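Local coordinates for uncharacterized protein (Pseudomonas aeruginosa, PDB 4O5P) that probably hydrolyses membrane phospholipids as an antibacterial effector delivered by the type VI secretion system, using an alpha/beta-hydrolase-like catalytic domain, at residues E275-F280 with K329-L334; R230-G235 with A417-Q422; A703-G708 with E784-L789; N181-T186 with D604-G609. One frame throughout, in Å; residues are numbered along the deposited sequence.

How the interactions relate
Interactions 1 and 2 share one sheet, their centres about 9 Å apart. Strand 270-280 of interaction 1 lies beside strand 225-236 of interaction 2, with probable backbone hydrogen bonds from Gly278 N to Ile233 O and from Gly235 N to Gly278 O. Both strands run to the probable active site: Gly235 belongs to a likely nucleophile elbow around Ser237, and Asp281, the likely triad acid, follows Phe280. Interactions 3 and 4 form a second cluster, centres about 13 Å apart, where Gly704 packs on Trp182 and Leu605. The clusters do not touch: interactions 1 and 3 lie about 33 Å apart between centres, interactions 2 and 4 about 36 Å.

Interaction 1. Residues E275-F280 with K329-L334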
loop_
_atom_site.group_PDB
_atom_site.type_symbol
_atom_site.label_atom_id
_atom_site.label_comp_id
_atom_site.label_asym_id
_atom_site.label_seq_id
_atom_site.Cartn_x
_atom_site.Cartn_y
_atom_site.Cartn_z
ATOM N N GLU A 275 -4.819 -3.626 -19.831
ATOM C CA GLU A 275 -5.085 -2.392 -20.576
ATOM C C GLU A 275 -4.756 -1.156 -19.737
ATOM O O GLU A 275 -4.390 -0.106 -20.289
ATOM C CB GLU A 275 -6.561 -2.338 -20.962
ATOM C CG GLU A 275 -7.011 -3.409 -21.949
ATOM C CD GLU A 275 -6.255 -3.333 -23.249
ATOM O OE1 GLU A 275 -6.404 -2.320 -23.964
ATOM O OE2 GLU A 275 -5.481 -4.275 -23.544
ATOM N N PHE A 276 -4.892 -1.275 -18.411
ATOM C CA PHE A 276 -4.641 -0.130 -17.528
ATOM C C PHE A 276 -4.283 -0.554 -16.095
ATOM O O PHE A 276 -4.989 -1.341 -15.474
ATOM C CB PHE A 276 -5.863 0.800 -17.501
ATOM C CG PHE A 276 -5.647 2.077 -16.710
ATOM C CD1 PHE A 276 -5.076 3.198 -17.314
ATOM C CD2 PHE A 276 -6.004 2.150 -15.367
ATOM C CE1 PHE A 276 -4.868 4.378 -16.587
ATOM C CE2 PHE A 276 -5.800 3.310 -14.632
ATOM C CZ PHE A 276 -5.237 4.427 -15.240
ATOM N N LEU A 277 -3.177 -0.022 -15.585
ATOM C CA LEU A 277 -2.770 -0.265 -14.211
ATOM C C LEU A 277 -2.716 1.099 -13.504
ATOM O O LEU A 277 -1.872 1.947 -13.828
ATOM C CB LEU A 277 -1.397 -0.949 -14.197
ATOM C CG LEU A 277 -0.741 -1.340 -12.876
ATOM C CD1 LEU A 277 -1.587 -2.403 -12.156
ATOM C CD2 LEU A 277 0.664 -1.853 -13.170
ATOM N N GLY A 278 -3.652 1.339 -12.592
ATOM C CA GLY A 278 -3.722 2.631 -11.916
ATOM C C GLY A 278 -3.347 2.508 -10.452
ATOM O O GLY A 278 -4.012 1.800 -9.697
ATOM N N LEU A 279 -2.302 3.225 -10.046
ATOM C CA LEU A 279 -1.734 3.073 -8.714
ATOM C C LEU A 279 -1.676 4.385 -7.923
ATOM O O LEU A 279 -1.288 5.437 -8.444
ATOM C CB LEU A 279 -0.326 2.498 -8.811
ATOM C CG LEU A 279 -0.119 1.307 -9.733
ATOM C CD1 LEU A 279 1.378 1.089 -9.904
ATOM C CD2 LEU A 279 -0.816 0.079 -9.172
ATOM N N PHE A 280 -2.083 4.318 -6.661
ATOM C CA PHE A 280 -1.991 5.461 -5.768
ATOM C C PHE A 280 -0.915 5.135 -4.737
ATOM O O PHE A 280 -1.105 4.195 -3.944
ATOM C CB PHE A 280 -3.313 5.667 -5.013
ATOM C CG PHE A 280 -4.497 6.010 -5.884
ATOM C CD1 PHE A 280 -4.825 7.342 -6.130
ATOM C CD2 PHE A 280 -5.314 5.014 -6.405
ATOM C CE1 PHE A 280 -5.924 7.678 -6.896
ATOM C CE2 PHE A 280 -6.430 5.342 -7.175
ATOM C CZ PHE A 280 -6.735 6.677 -7.427
ATOM N N LYS A 329 -0.367 -2.112 -21.228
ATOM C CA LYS A 329 -0.608 -1.018 -22.189
ATOM C C LYS A 329 -0.451 0.389 -21.604
ATOM O O LYS A 329 -0.204 1.341 -22.340
ATOM C CB LYS A 329 -2.016 -1.125 -22.778
ATOM C CG LYS A 329 -2.394 -2.477 -23.374
ATOM C CD LYS A 329 -1.437 -2.948 -24.446
ATOM C CE LYS A 329 -1.831 -4.383 -24.853
ATOM N NZ LYS A 329 -1.116 -4.925 -26.065
ATOM N N ARG A 330 -0.608 0.523 -20.292
ATOM C CA ARG A 330 -0.710 1.844 -19.664
ATOM C C ARG A 330 -0.661 1.730 -18.138
ATOM O O ARG A 330 -1.444 0.990 -17.537
ATOM C CB ARG A 330 -2.023 2.520 -20.075
ATOM C CG ARG A 330 -2.263 3.906 -19.449
ATOM C CD ARG A 330 -1.265 4.939 -19.968
ATOM N NE ARG A 330 -1.577 6.285 -19.492
ATOM C CZ ARG A 330 -0.709 7.295 -19.510
ATOM N NH1 ARG A 330 0.525 7.098 -19.950
ATOM N NH2 ARG A 330 -1.066 8.491 -19.072
ATOM N N CYS A 331 0.249 2.477 -17.517
ATOM C CA CYS A 331 0.283 2.566 -16.062
ATOM C C CYS A 331 0.395 4.014 -15.595
ATOM O O CYS A 331 1.265 4.761 -16.057
ATOM C CB CYS A 331 1.436 1.747 -15.481
ATOM S SG CYS A 331 1.560 1.844 -13.657
ATOM N N VAL A 332 -0.501 4.409 -14.693
ATOM C CA VAL A 332 -0.469 5.742 -14.102
ATOM C C VAL A 332 -0.250 5.613 -12.587
ATOM O O VAL A 332 -1.015 4.931 -11.918
ATOM C CB VAL A 332 -1.788 6.484 -14.342
ATOM C CG1 VAL A 332 -1.819 7.771 -13.516
ATOM C CG2 VAL A 332 -2.009 6.769 -15.860
ATOM N N HIS A 333 0.784 6.262 -12.049
ATOM C CA HIS A 333 1.060 6.200 -10.608
ATOM C C HIS A 333 1.043 7.600 -10.001
ATOM O O HIS A 333 1.885 8.422 -10.313
ATOM C CB HIS A 333 2.442 5.591 -10.373
ATOM C CG HIS A 333 2.731 5.244 -8.942
ATOM N ND1 HIS A 333 4.017 5.131 -8.457
ATOM C CD2 HIS A 333 1.913 4.941 -7.905
ATOM C CE1 HIS A 333 3.980 4.772 -7.185
ATOM N NE2 HIS A 333 2.715 4.653 -6.823
ATOM N N LEU A 334 0.092 7.847 -9.116
ATOM C CA LEU A 334 -0.039 9.114 -8.439
ATOM C C LEU A 334 0.578 8.927 -7.066
ATOM O O LEU A 334 0.180 8.011 -6.339
ATOM C CB LEU A 334 -1.528 9.452 -8.309
ATOM C CG LEU A 334 -2.307 9.445 -9.627
ATOM C CD1 LEU A 334 -3.726 9.908 -9.414
ATOM C CD2 LEU A 334 -1.603 10.300 -10.709
#
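Val332 O takes the N-H of Leu279 at 2.8 Å, almost straight at 173°, and the CA-H of Gly278 leans on the same oxygen. This is one rung of a parallel beta pair, strands 276-280 and 331-334, in the central sheet of the alpha/beta-hydrolase-like domain. Around it the ladder continues: Leu277 N gives to Arg330 O, Val332 N to Leu277 O at 2.9 Å, and Leu334 N to Leu279 O.

On one face of the sheet the Phe276 ring reaches over Gly278, where no side chain stands in its way, and its CE1 touches Val332 CG2 at 3.8 Å. With CG anti to the backbone N (chi1 -175°), that ring also runs alongside Arg330, its CD1 3.6 Å from Arg330 CG. The Arg330 guanidinium goes on to a salt bridge with Glu413. On the other face helix 238-254 packs on Leu277, Leu279 and His333, and Leu308 on Cys331. There Cys331 SG touches both Leu277 CD2 and Leu279 CD1, each at 3.8 Å. The His333 imidazole is held at both nitrogens, ND1 by Glu372 and NE2 by the backbone N of Thr282. Its edge meets Leu279 O, 3.3 Å from His333 CD2, while Leu279 CB lies out of the ring plane, 3.4 Å from the same CD2.

Interaction 2. Residues R230-G235 with A417-Q422; sequences RLYIYG and AGAPLQ
Tyr232 and Tyr234 both set CG anti to their own carbonyl carbon, chi1 -45° and -50°, which turns both rings off the same face of strand 230-235 onto the loop at Ala419 and Pro420. The Tyr232 ring takes Pro420 over one face: CD stands 3.7 Å from the ring centroid, only 15° off the normal, a CH-pi contact offset toward the rim. Ala419 comes in obliquely, its CA 3.7 Å from Tyr232 CD2. The hydroxyl of Tyr232 hydrogen-bonds with His66 ND1 on the neighbouring strand 62-71. Tyr234 uses its far end instead, its OH touching Ala419 CB at 3.5 Å and Leu421 CD2 at 4.1 Å as the leucine approaches from the opposite direction.

The loop is shaped by its backbone. Gly418, with positive phi, closes helix 403-416 in a Schellman motif, and Pro420 is the centre of an inverse gamma turn with a weak bond from Leu421 N to Ala419 O. No hydrogen bond joins loop to strand; the join is packing. Near its end the strand carries Gly235, the first glycine of a probable GxSxG sequence, consistent with an alpha/beta-hydrolase sheet in which this strand leads to the nucleophile elbow, the loop packing beside it.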
loop_
_atom_site.group_PDB
_atom_site.type_symbol
_atom_site.label_atom_id
_atom_site.label_comp_id
_atom_site.label_asym_id
_atom_site.label_seq_id
_atom_site.Cartn_x
_atom_site.Cartn_y
_atom_site.Cartn_z
ATOM N N ARG A 230 -9.075 -8.664 -21.075
ATOM C CA ARG A 230 -8.531 -7.321 -20.979
ATOM C C ARG A 230 -8.738 -6.832 -19.555
ATOM O O ARG A 230 -9.872 -6.825 -19.062
ATOM C CB ARG A 230 -9.260 -6.416 -21.965
ATOM C CG ARG A 230 -9.271 -6.950 -23.390
ATOM C CD ARG A 230 -7.868 -7.043 -23.926
ATOM N NE ARG A 230 -7.797 -7.595 -25.281
ATOM C CZ ARG A 230 -6.672 -8.044 -25.832
ATOM N NH1 ARG A 230 -5.530 -8.001 -25.150
ATOM N NH2 ARG A 230 -6.681 -8.529 -27.065
ATOM N N LEU A 231 -7.646 -6.435 -18.895
ATOM C CA LEU A 231 -7.679 -6.156 -17.454
ATOM C C LEU A 231 -7.504 -4.669 -17.139
ATOM O O LEU A 231 -6.697 -3.990 -17.756
ATOM C CB LEU A 231 -6.592 -6.941 -16.713
ATOM C CG LEU A 231 -6.645 -8.472 -16.708
ATOM C CD1 LEU A 231 -5.788 -9.038 -15.612
ATOM C CD2 LEU A 231 -8.046 -8.960 -16.554
ATOM N N TYR A 232 -8.278 -4.187 -16.175
ATOM C CA TYR A 232 -8.176 -2.831 -15.652
ATOM C C TYR A 232 -8.000 -3.012 -14.151
ATOM O O TYR A 232 -8.851 -3.618 -13.487
ATOM C CB TYR A 232 -9.436 -2.031 -16.007
ATOM C CG TYR A 232 -9.817 -2.259 -17.454
ATOM C CD1 TYR A 232 -10.583 -3.365 -17.820
ATOM C CD2 TYR A 232 -9.361 -1.414 -18.457
ATOM C CE1 TYR A 232 -10.902 -3.607 -19.135
ATOM C CE2 TYR A 232 -9.680 -1.656 -19.788
ATOM C CZ TYR A 232 -10.453 -2.747 -20.112
ATOM O OH TYR A 232 -10.778 -3.001 -21.426
ATOM N N ILE A 233 -6.870 -2.532 -13.628
ATOM C CA ILE A 233 -6.434 -2.876 -12.269
ATOM C C ILE A 233 -6.143 -1.593 -11.492
ATOM O O ILE A 233 -5.379 -0.759 -11.967
ATOM C CB ILE A 233 -5.116 -3.707 -12.294
ATOM C CG1 ILE A 233 -5.201 -4.896 -13.273
ATOM C CG2 ILE A 233 -4.738 -4.177 -10.892
ATOM C CD1 ILE A 233 -6.039 -6.053 -12.801
ATOM N N TYR A 234 -6.740 -1.430 -10.312
ATOM C CA TYR A 234 -6.514 -0.235 -9.502
ATOM C C TYR A 234 -5.954 -0.687 -8.152
ATOM O O TYR A 234 -6.429 -1.673 -7.592
ATOM C CB TYR A 234 -7.826 0.552 -9.287
ATOM C CG TYR A 234 -8.614 0.842 -10.559
ATOM C CD1 TYR A 234 -8.086 1.641 -11.564
ATOM C CD2 TYR A 234 -9.890 0.320 -10.740
ATOM C CE1 TYR A 234 -8.799 1.904 -12.724
ATOM C CE2 TYR A 234 -10.617 0.581 -11.891
ATOM C CZ TYR A 234 -10.069 1.374 -12.873
ATOM O OH TYR A 234 -10.786 1.615 -14.017
ATOM N N GLY A 235 -4.950 0.018 -7.626
ATOM C CA GLY A 235 -4.412 -0.342 -6.323
ATOM C C GLY A 235 -4.009 0.887 -5.523
ATOM O O GLY A 235 -3.597 1.893 -6.104
ATOM N N ALA A 417 -8.231 5.015 -21.254
ATOM C CA ALA A 417 -7.541 3.791 -21.643
ATOM C C ALA A 417 -8.522 2.671 -21.948
ATOM O O ALA A 417 -8.122 1.551 -22.274
ATOM C CB ALA A 417 -6.523 3.377 -20.568
ATOM N N GLY A 418 -9.809 2.975 -21.851
ATOM C CA GLY A 418 -10.842 2.030 -22.246
ATOM C C GLY A 418 -11.536 1.316 -21.094
ATOM O O GLY A 418 -12.231 0.330 -21.308
ATOM N N ALA A 419 -11.373 1.823 -19.875
ATOM C CA ALA A 419 -11.974 1.186 -18.689
ATOM C C ALA A 419 -13.509 1.190 -18.676
ATOM O O ALA A 419 -14.136 2.184 -19.045
ATOM C CB ALA A 419 -11.428 1.824 -17.404
ATOM N N PRO A 420 -14.120 0.070 -18.238
ATOM C CA PRO A 420 -15.581 -0.016 -18.190
ATOM C C PRO A 420 -16.116 0.802 -17.032
ATOM O O PRO A 420 -16.483 0.235 -15.993
ATOM C CB PRO A 420 -15.840 -1.512 -17.945
ATOM C CG PRO A 420 -14.563 -2.197 -18.332
ATOM C CD PRO A 420 -13.494 -1.222 -17.912
ATOM N N LEU A 421 -16.154 2.122 -17.211
ATOM C CA LEU A 421 -16.542 3.026 -16.129
ATOM C C LEU A 421 -17.911 3.664 -16.356
ATOM O O LEU A 421 -18.263 4.032 -17.484
ATOM C CB LEU A 421 -15.481 4.121 -15.953
ATOM C CG LEU A 421 -14.189 3.694 -15.267
ATOM C CD1 LEU A 421 -13.119 4.785 -15.310
ATOM C CD2 LEU A 421 -14.505 3.282 -13.812
ATOM N N GLN A 422 -18.690 3.794 -15.290
ATOM C CA GLN A 422 -19.945 4.526 -15.382
ATOM C C GLN A 422 -19.638 6.007 -15.608
ATOM O O GLN A 422 -18.555 6.488 -15.247
ATOM C CB GLN A 422 -20.765 4.348 -14.105
ATOM C CG GLN A 422 -20.989 2.880 -13.694
ATOM C CD GLN A 422 -21.384 2.739 -12.242
ATOM O OE1 GLN A 422 -21.793 3.712 -11.607
ATOM N NE2 GLN A 422 -21.253 1.526 -11.697
#

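Interaction 3. Residues A703-G708 with E784-L789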
loop_
_atom_site.group_PDB
_atom_site.type_symbol
_atom_site.label_atom_id
_atom_site.label_comp_id
_atom_site.label_asym_id
_atom_site.label_seq_id
_atom_site.Cartn_x
_atom_site.Cartn_y
_atom_site.Cartn_z
ATOM N N ALA A 703 15.205 -12.224 4.424
ATOM C CA ALA A 703 15.113 -13.657 4.145
ATOM C C ALA A 703 14.955 -14.461 5.440
ATOM O O ALA A 703 15.412 -15.597 5.532
ATOM C CB ALA A 703 16.327 -14.120 3.373
ATOM N N GLY A 704 14.322 -13.841 6.436
ATOM C CA GLY A 704 14.045 -14.474 7.717
ATOM C C GLY A 704 15.184 -14.521 8.719
ATOM O O GLY A 704 15.039 -15.107 9.799
ATOM N N ARG A 705 16.324 -13.921 8.394
ATOM C CA ARG A 705 17.391 -13.868 9.389
ATOM C C ARG A 705 17.773 -12.448 9.753
ATOM O O ARG A 705 17.570 -11.515 8.977
ATOM C CB ARG A 705 18.628 -14.618 8.906
ATOM C CG ARG A 705 19.283 -14.073 7.643
ATOM C CD ARG A 705 20.118 -15.209 7.073
ATOM N NE ARG A 705 20.927 -14.881 5.917
ATOM C CZ ARG A 705 20.806 -15.484 4.738
ATOM N NH1 ARG A 705 19.887 -16.426 4.555
ATOM N NH2 ARG A 705 21.602 -15.141 3.736
ATOM N N VAL A 706 18.324 -12.286 10.943
ATOM C CA VAL A 706 18.956 -11.031 11.281
ATOM C C VAL A 706 20.403 -11.199 10.873
ATOM O O VAL A 706 21.058 -12.160 11.289
ATOM C CB VAL A 706 18.873 -10.727 12.775
ATOM C CG1 VAL A 706 19.509 -9.371 13.060
ATOM C CG2 VAL A 706 17.431 -10.740 13.222
ATOM N N VAL A 707 20.895 -10.281 10.045
ATOM C CA VAL A 707 22.254 -10.375 9.542
ATOM C C VAL A 707 23.254 -10.395 10.696
ATOM O O VAL A 707 23.254 -9.501 11.549
ATOM C CB VAL A 707 22.582 -9.209 8.609
ATOM C CG1 VAL A 707 24.053 -9.222 8.231
ATOM C CG2 VAL A 707 21.696 -9.261 7.370
ATOM N N GLY A 708 24.098 -11.422 10.725
ATOM C CA GLY A 708 25.116 -11.527 11.757
ATOM C C GLY A 708 24.710 -12.386 12.936
ATOM O O GLY A 708 25.559 -12.743 13.756
ATOM N N GLU A 784 19.141 -9.266 -2.390
ATOM C CA GLU A 784 19.334 -10.440 -3.262
ATOM C C GLU A 784 20.579 -11.222 -2.846
ATOM O O GLU A 784 20.527 -12.445 -2.680
ATOM C CB GLU A 784 19.456 -10.012 -4.729
ATOM C CG GLU A 784 19.064 -11.079 -5.759
ATOM C CD GLU A 784 20.096 -12.186 -5.914
ATOM O OE1 GLU A 784 19.755 -13.251 -6.495
ATOM O OE2 GLU A 784 21.252 -11.992 -5.469
ATOM N N GLN A 785 21.692 -10.515 -2.674
ATOM C CA GLN A 785 22.965 -11.151 -2.341
ATOM C C GLN A 785 22.893 -11.933 -1.031
ATOM O O GLN A 785 23.442 -13.044 -0.909
ATOM C CB GLN A 785 24.081 -10.101 -2.274
ATOM C CG GLN A 785 25.430 -10.664 -1.820
ATOM C CD GLN A 785 26.544 -9.646 -1.869
ATOM O OE1 GLN A 785 26.317 -8.457 -2.140
ATOM N NE2 GLN A 785 27.763 -10.100 -1.611
ATOM N N ILE A 786 22.200 -11.365 -0.050
ATOM C CA ILE A 786 22.082 -12.032 1.237
ATOM C C ILE A 786 21.198 -13.259 1.080
ATOM O O ILE A 786 21.512 -14.328 1.608
ATOM C CB ILE A 786 21.518 -11.087 2.301
ATOM C CG1 ILE A 786 22.491 -9.937 2.541
ATOM C CG2 ILE A 786 21.247 -11.827 3.597
ATOM C CD1 ILE A 786 21.884 -8.800 3.330
ATOM N N GLY A 787 20.100 -13.111 0.339
ATOM C CA GLY A 787 19.175 -14.214 0.140
ATOM C C GLY A 787 19.823 -15.407 -0.540
ATOM O O GLY A 787 19.358 -16.536 -0.396
ATOM N N GLN A 788 20.913 -15.159 -1.265
ATOM C CA GLN A 788 21.640 -16.218 -1.976
ATOM C C GLN A 788 22.603 -16.975 -1.061
ATOM O O GLN A 788 23.094 -18.056 -1.412
ATOM C CB GLN A 788 22.410 -15.634 -3.164
ATOM C CG GLN A 788 21.526 -15.183 -4.322
ATOM C CD GLN A 788 20.738 -16.330 -4.916
ATOM O OE1 GLN A 788 19.528 -16.451 -4.699
ATOM N NE2 GLN A 788 21.421 -17.189 -5.663
ATOM N N LEU A 789 22.874 -16.406 0.107
ATOM C CA LEU A 789 23.830 -17.002 1.019
ATOM C C LEU A 789 23.159 -18.027 1.913
ATOM O O LEU A 789 21.939 -17.966 2.140
ATOM C CB LEU A 789 24.530 -15.925 1.850
ATOM C CG LEU A 789 25.567 -15.150 1.038
ATOM C CD1 LEU A 789 26.060 -13.922 1.800
ATOM C CD2 LEU A 789 26.732 -16.069 0.666
#
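Val707 and Ile786 make the buried, close-packed side of this contact. Their chains cross at about a right angle, with Val707 CG2 set 4.1 Å from Ile786 CD1. Next to them Arg705 passes obliquely over the same isoleucine, its NE 3.8 Å from Ile786 CG2. The arginine starts with CG between the backbone N and the carbonyl carbon (chi1 62°), then runs extended from CG to NE, which carries the guanidinium to the C-terminal end of helix 779-787.

There it faces main-chain carbonyls. Arg705 NH2 makes a weak, bent hydrogen bond to Leu789 O at 3.3 Å, with 131° at the hydrogen. The same nitrogen is modelled implausibly close to Ile786 O, so its exact position is doubtful. A positive group at this end of a helix would nevertheless be expected to suit the partial negative charge of the last-turn carbonyls.

The solvent side is looser. Ala703, Gly787 and Leu789 are all exposed, and Ala703 CB meets only the backbone of the helix, at Gly787 CA 4.3 Å away.

Ala703 and Gly704, both with positive phi, form a type I' turn, which joins strand 697-702 to the short strand 705-706 as a tight hairpin. Helix 779-787 packs its Ile786 on Val699 and Thr702 of that hairpin, while helix 767-772 reaches Val707 through Leu769 and Leu789 through Leu772.

Interaction 4. Residues N181-T186 with D604-G609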
loop_
_atom_site.group_PDB
_atom_site.type_symbol
_atom_site.label_atom_id
_atom_site.label_comp_id
_atom_site.label_asym_id
_atom_site.label_seq_id
_atom_site.Cartn_x
_atom_site.Cartn_y
_atom_site.Cartn_z
ATOM N N ASN A 181 3.602 -20.284 2.395
ATOM C CA ASN A 181 3.612 -20.757 3.787
ATOM C C ASN A 181 4.822 -20.363 4.636
ATOM O O ASN A 181 5.390 -21.213 5.323
ATOM C CB ASN A 181 3.496 -22.286 3.832
ATOM C CG ASN A 181 2.331 -22.804 3.032
ATOM O OD1 ASN A 181 2.501 -23.629 2.141
ATOM N ND2 ASN A 181 1.136 -22.325 3.345
ATOM N N TRP A 182 5.230 -19.100 4.594
ATOM C CA TRP A 182 6.441 -18.714 5.317
ATOM C C TRP A 182 6.325 -18.974 6.816
ATOM O O TRP A 182 5.362 -18.549 7.454
ATOM C CB TRP A 182 6.829 -17.244 5.060
ATOM C CG TRP A 182 7.913 -16.736 5.994
ATOM C CD1 TRP A 182 7.775 -15.786 6.973
ATOM C CD2 TRP A 182 9.286 -17.161 6.043
ATOM N NE1 TRP A 182 8.978 -15.591 7.619
ATOM C CE2 TRP A 182 9.919 -16.423 7.073
ATOM C CE3 TRP A 182 10.042 -18.090 5.319
ATOM C CZ2 TRP A 182 11.272 -16.591 7.397
ATOM C CZ3 TRP A 182 11.382 -18.260 5.645
ATOM C CH2 TRP A 182 11.984 -17.511 6.675
ATOM N N THR A 183 7.299 -19.707 7.355
ATOM C CA THR A 183 7.507 -19.783 8.799
ATOM C C THR A 183 8.968 -20.064 9.173
ATOM O O THR A 183 9.813 -20.350 8.313
ATOM C CB THR A 183 6.604 -20.839 9.483
ATOM O OG1 THR A 183 6.582 -20.590 10.895
ATOM C CG2 THR A 183 7.116 -22.264 9.222
ATOM N N VAL A 184 9.251 -19.962 10.470
ATOM C CA VAL A 184 10.540 -20.350 11.017
ATOM C C VAL A 184 10.272 -21.381 12.098
ATOM O O VAL A 184 9.452 -21.144 12.983
ATOM C CB VAL A 184 11.269 -19.153 11.637
ATOM C CG1 VAL A 184 12.655 -19.562 12.106
ATOM C CG2 VAL A 184 11.357 -18.013 10.629
ATOM N N SER A 185 10.935 -22.532 12.017
ATOM C CA SER A 185 10.791 -23.558 13.049
ATOM C C SER A 185 12.124 -23.820 13.753
ATOM O O SER A 185 13.190 -23.803 13.123
ATOM C CB SER A 185 10.241 -24.864 12.465
ATOM O OG SER A 185 11.274 -25.669 11.930
ATOM N N THR A 186 12.046 -24.065 15.059
ATOM C CA THR A 186 13.212 -24.378 15.885
ATOM C C THR A 186 13.992 -25.562 15.316
ATOM O O THR A 186 15.209 -25.639 15.437
ATOM C CB THR A 186 12.774 -24.694 17.329
ATOM O OG1 THR A 186 11.819 -25.766 17.319
ATOM C CG2 THR A 186 12.121 -23.466 17.960
ATOM N N ASP A 604 10.259 -9.320 14.417
ATOM C CA ASP A 604 9.449 -10.527 14.289
ATOM C C ASP A 604 9.608 -11.078 12.882
ATOM O O ASP A 604 8.963 -10.612 11.943
ATOM C CB ASP A 604 7.988 -10.223 14.605
ATOM C CG ASP A 604 7.081 -11.418 14.401
ATOM O OD1 ASP A 604 7.585 -12.552 14.249
ATOM O OD2 ASP A 604 5.850 -11.220 14.403
ATOM N N LEU A 605 10.476 -12.075 12.745
ATOM C CA LEU A 605 10.817 -12.607 11.433
ATOM C C LEU A 605 9.694 -13.430 10.797
ATOM O O LEU A 605 9.834 -13.892 9.664
ATOM C CB LEU A 605 12.130 -13.387 11.511
ATOM C CG LEU A 605 13.201 -12.363 11.915
ATOM C CD1 LEU A 605 13.915 -12.710 13.216
ATOM C CD2 LEU A 605 14.179 -12.091 10.774
ATOM N N LEU A 606 8.587 -13.597 11.524
ATOM C CA LEU A 606 7.406 -14.281 10.997
ATOM C C LEU A 606 6.581 -13.356 10.098
ATOM O O LEU A 606 5.771 -13.824 9.281
ATOM C CB LEU A 606 6.540 -14.829 12.139
ATOM C CG LEU A 606 7.119 -15.971 12.990
ATOM C CD1 LEU A 606 6.083 -16.508 13.966
ATOM C CD2 LEU A 606 7.671 -17.101 12.124
ATOM N N LEU A 607 6.790 -12.045 10.244
ATOM C CA LEU A 607 6.085 -11.050 9.415
ATOM C C LEU A 607 6.493 -11.120 7.946
ATOM O O LEU A 607 5.832 -10.539 7.076
ATOM C CB LEU A 607 6.305 -9.621 9.947
ATOM C CG LEU A 607 5.622 -9.243 11.263
ATOM C CD1 LEU A 607 5.913 -7.786 11.627
ATOM C CD2 LEU A 607 4.118 -9.488 11.194
ATOM N N GLY A 608 7.592 -11.808 7.667
ATOM C CA GLY A 608 8.012 -12.035 6.299
ATOM C C GLY A 608 8.446 -10.796 5.540
ATOM O O GLY A 608 8.002 -10.564 4.401
ATOM N N GLY A 609 9.336 -10.009 6.137
ATOM C CA GLY A 609 9.791 -8.800 5.476
ATOM C C GLY A 609 11.236 -8.442 5.776
ATOM O O GLY A 609 11.871 -9.035 6.642
HETATM O O HOH W 1 5.189 -16.694 9.234
#
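Thr183 and Leu606 bring the backbones closest, CA to CA 5.9 Å, as the extended 182-185 chain passes a tight turn at 604-607, and no main-chain hydrogen bond joins the two directly. The contact rests instead on Trp182. Its NE1 gives a hydrogen bond to Leu605 O at 2.8 Å, nearly straight (166° at the hydrogen), with the oxygen in the plane of the indole and the nitrogen in the plane of the carbonyl. Trp182 turns CG away from its own N, chi1 169°, which swings the indole across until its pyrrole edge also faces Leu606 O, 3.6 Å from Trp182 CD1. Gly608 CA also approaches Trp182 CD1, at 3.8 Å.

The carbonyls are presented by an Asx turn: Asp604 OD1 accepts from Leu606 N at 3.1 Å, the N-H approaching from above the carboxylate plane. A backbone bond from Leu607 N to Asp604 O closes a beta turn over it, in the connection from strand 596-604 to strand 609-614.

A water extends the polar link, donating to Trp182 O at 2.6 Å and to Leu606 O at 2.9 Å. On the apolar side the Leu606 chain lies alongside Thr183 and packs on the start of strand 184-185. Leu606 CD2 does the touching, 4.1 Å from Val184 CG2, while Val184 also rests on Met712.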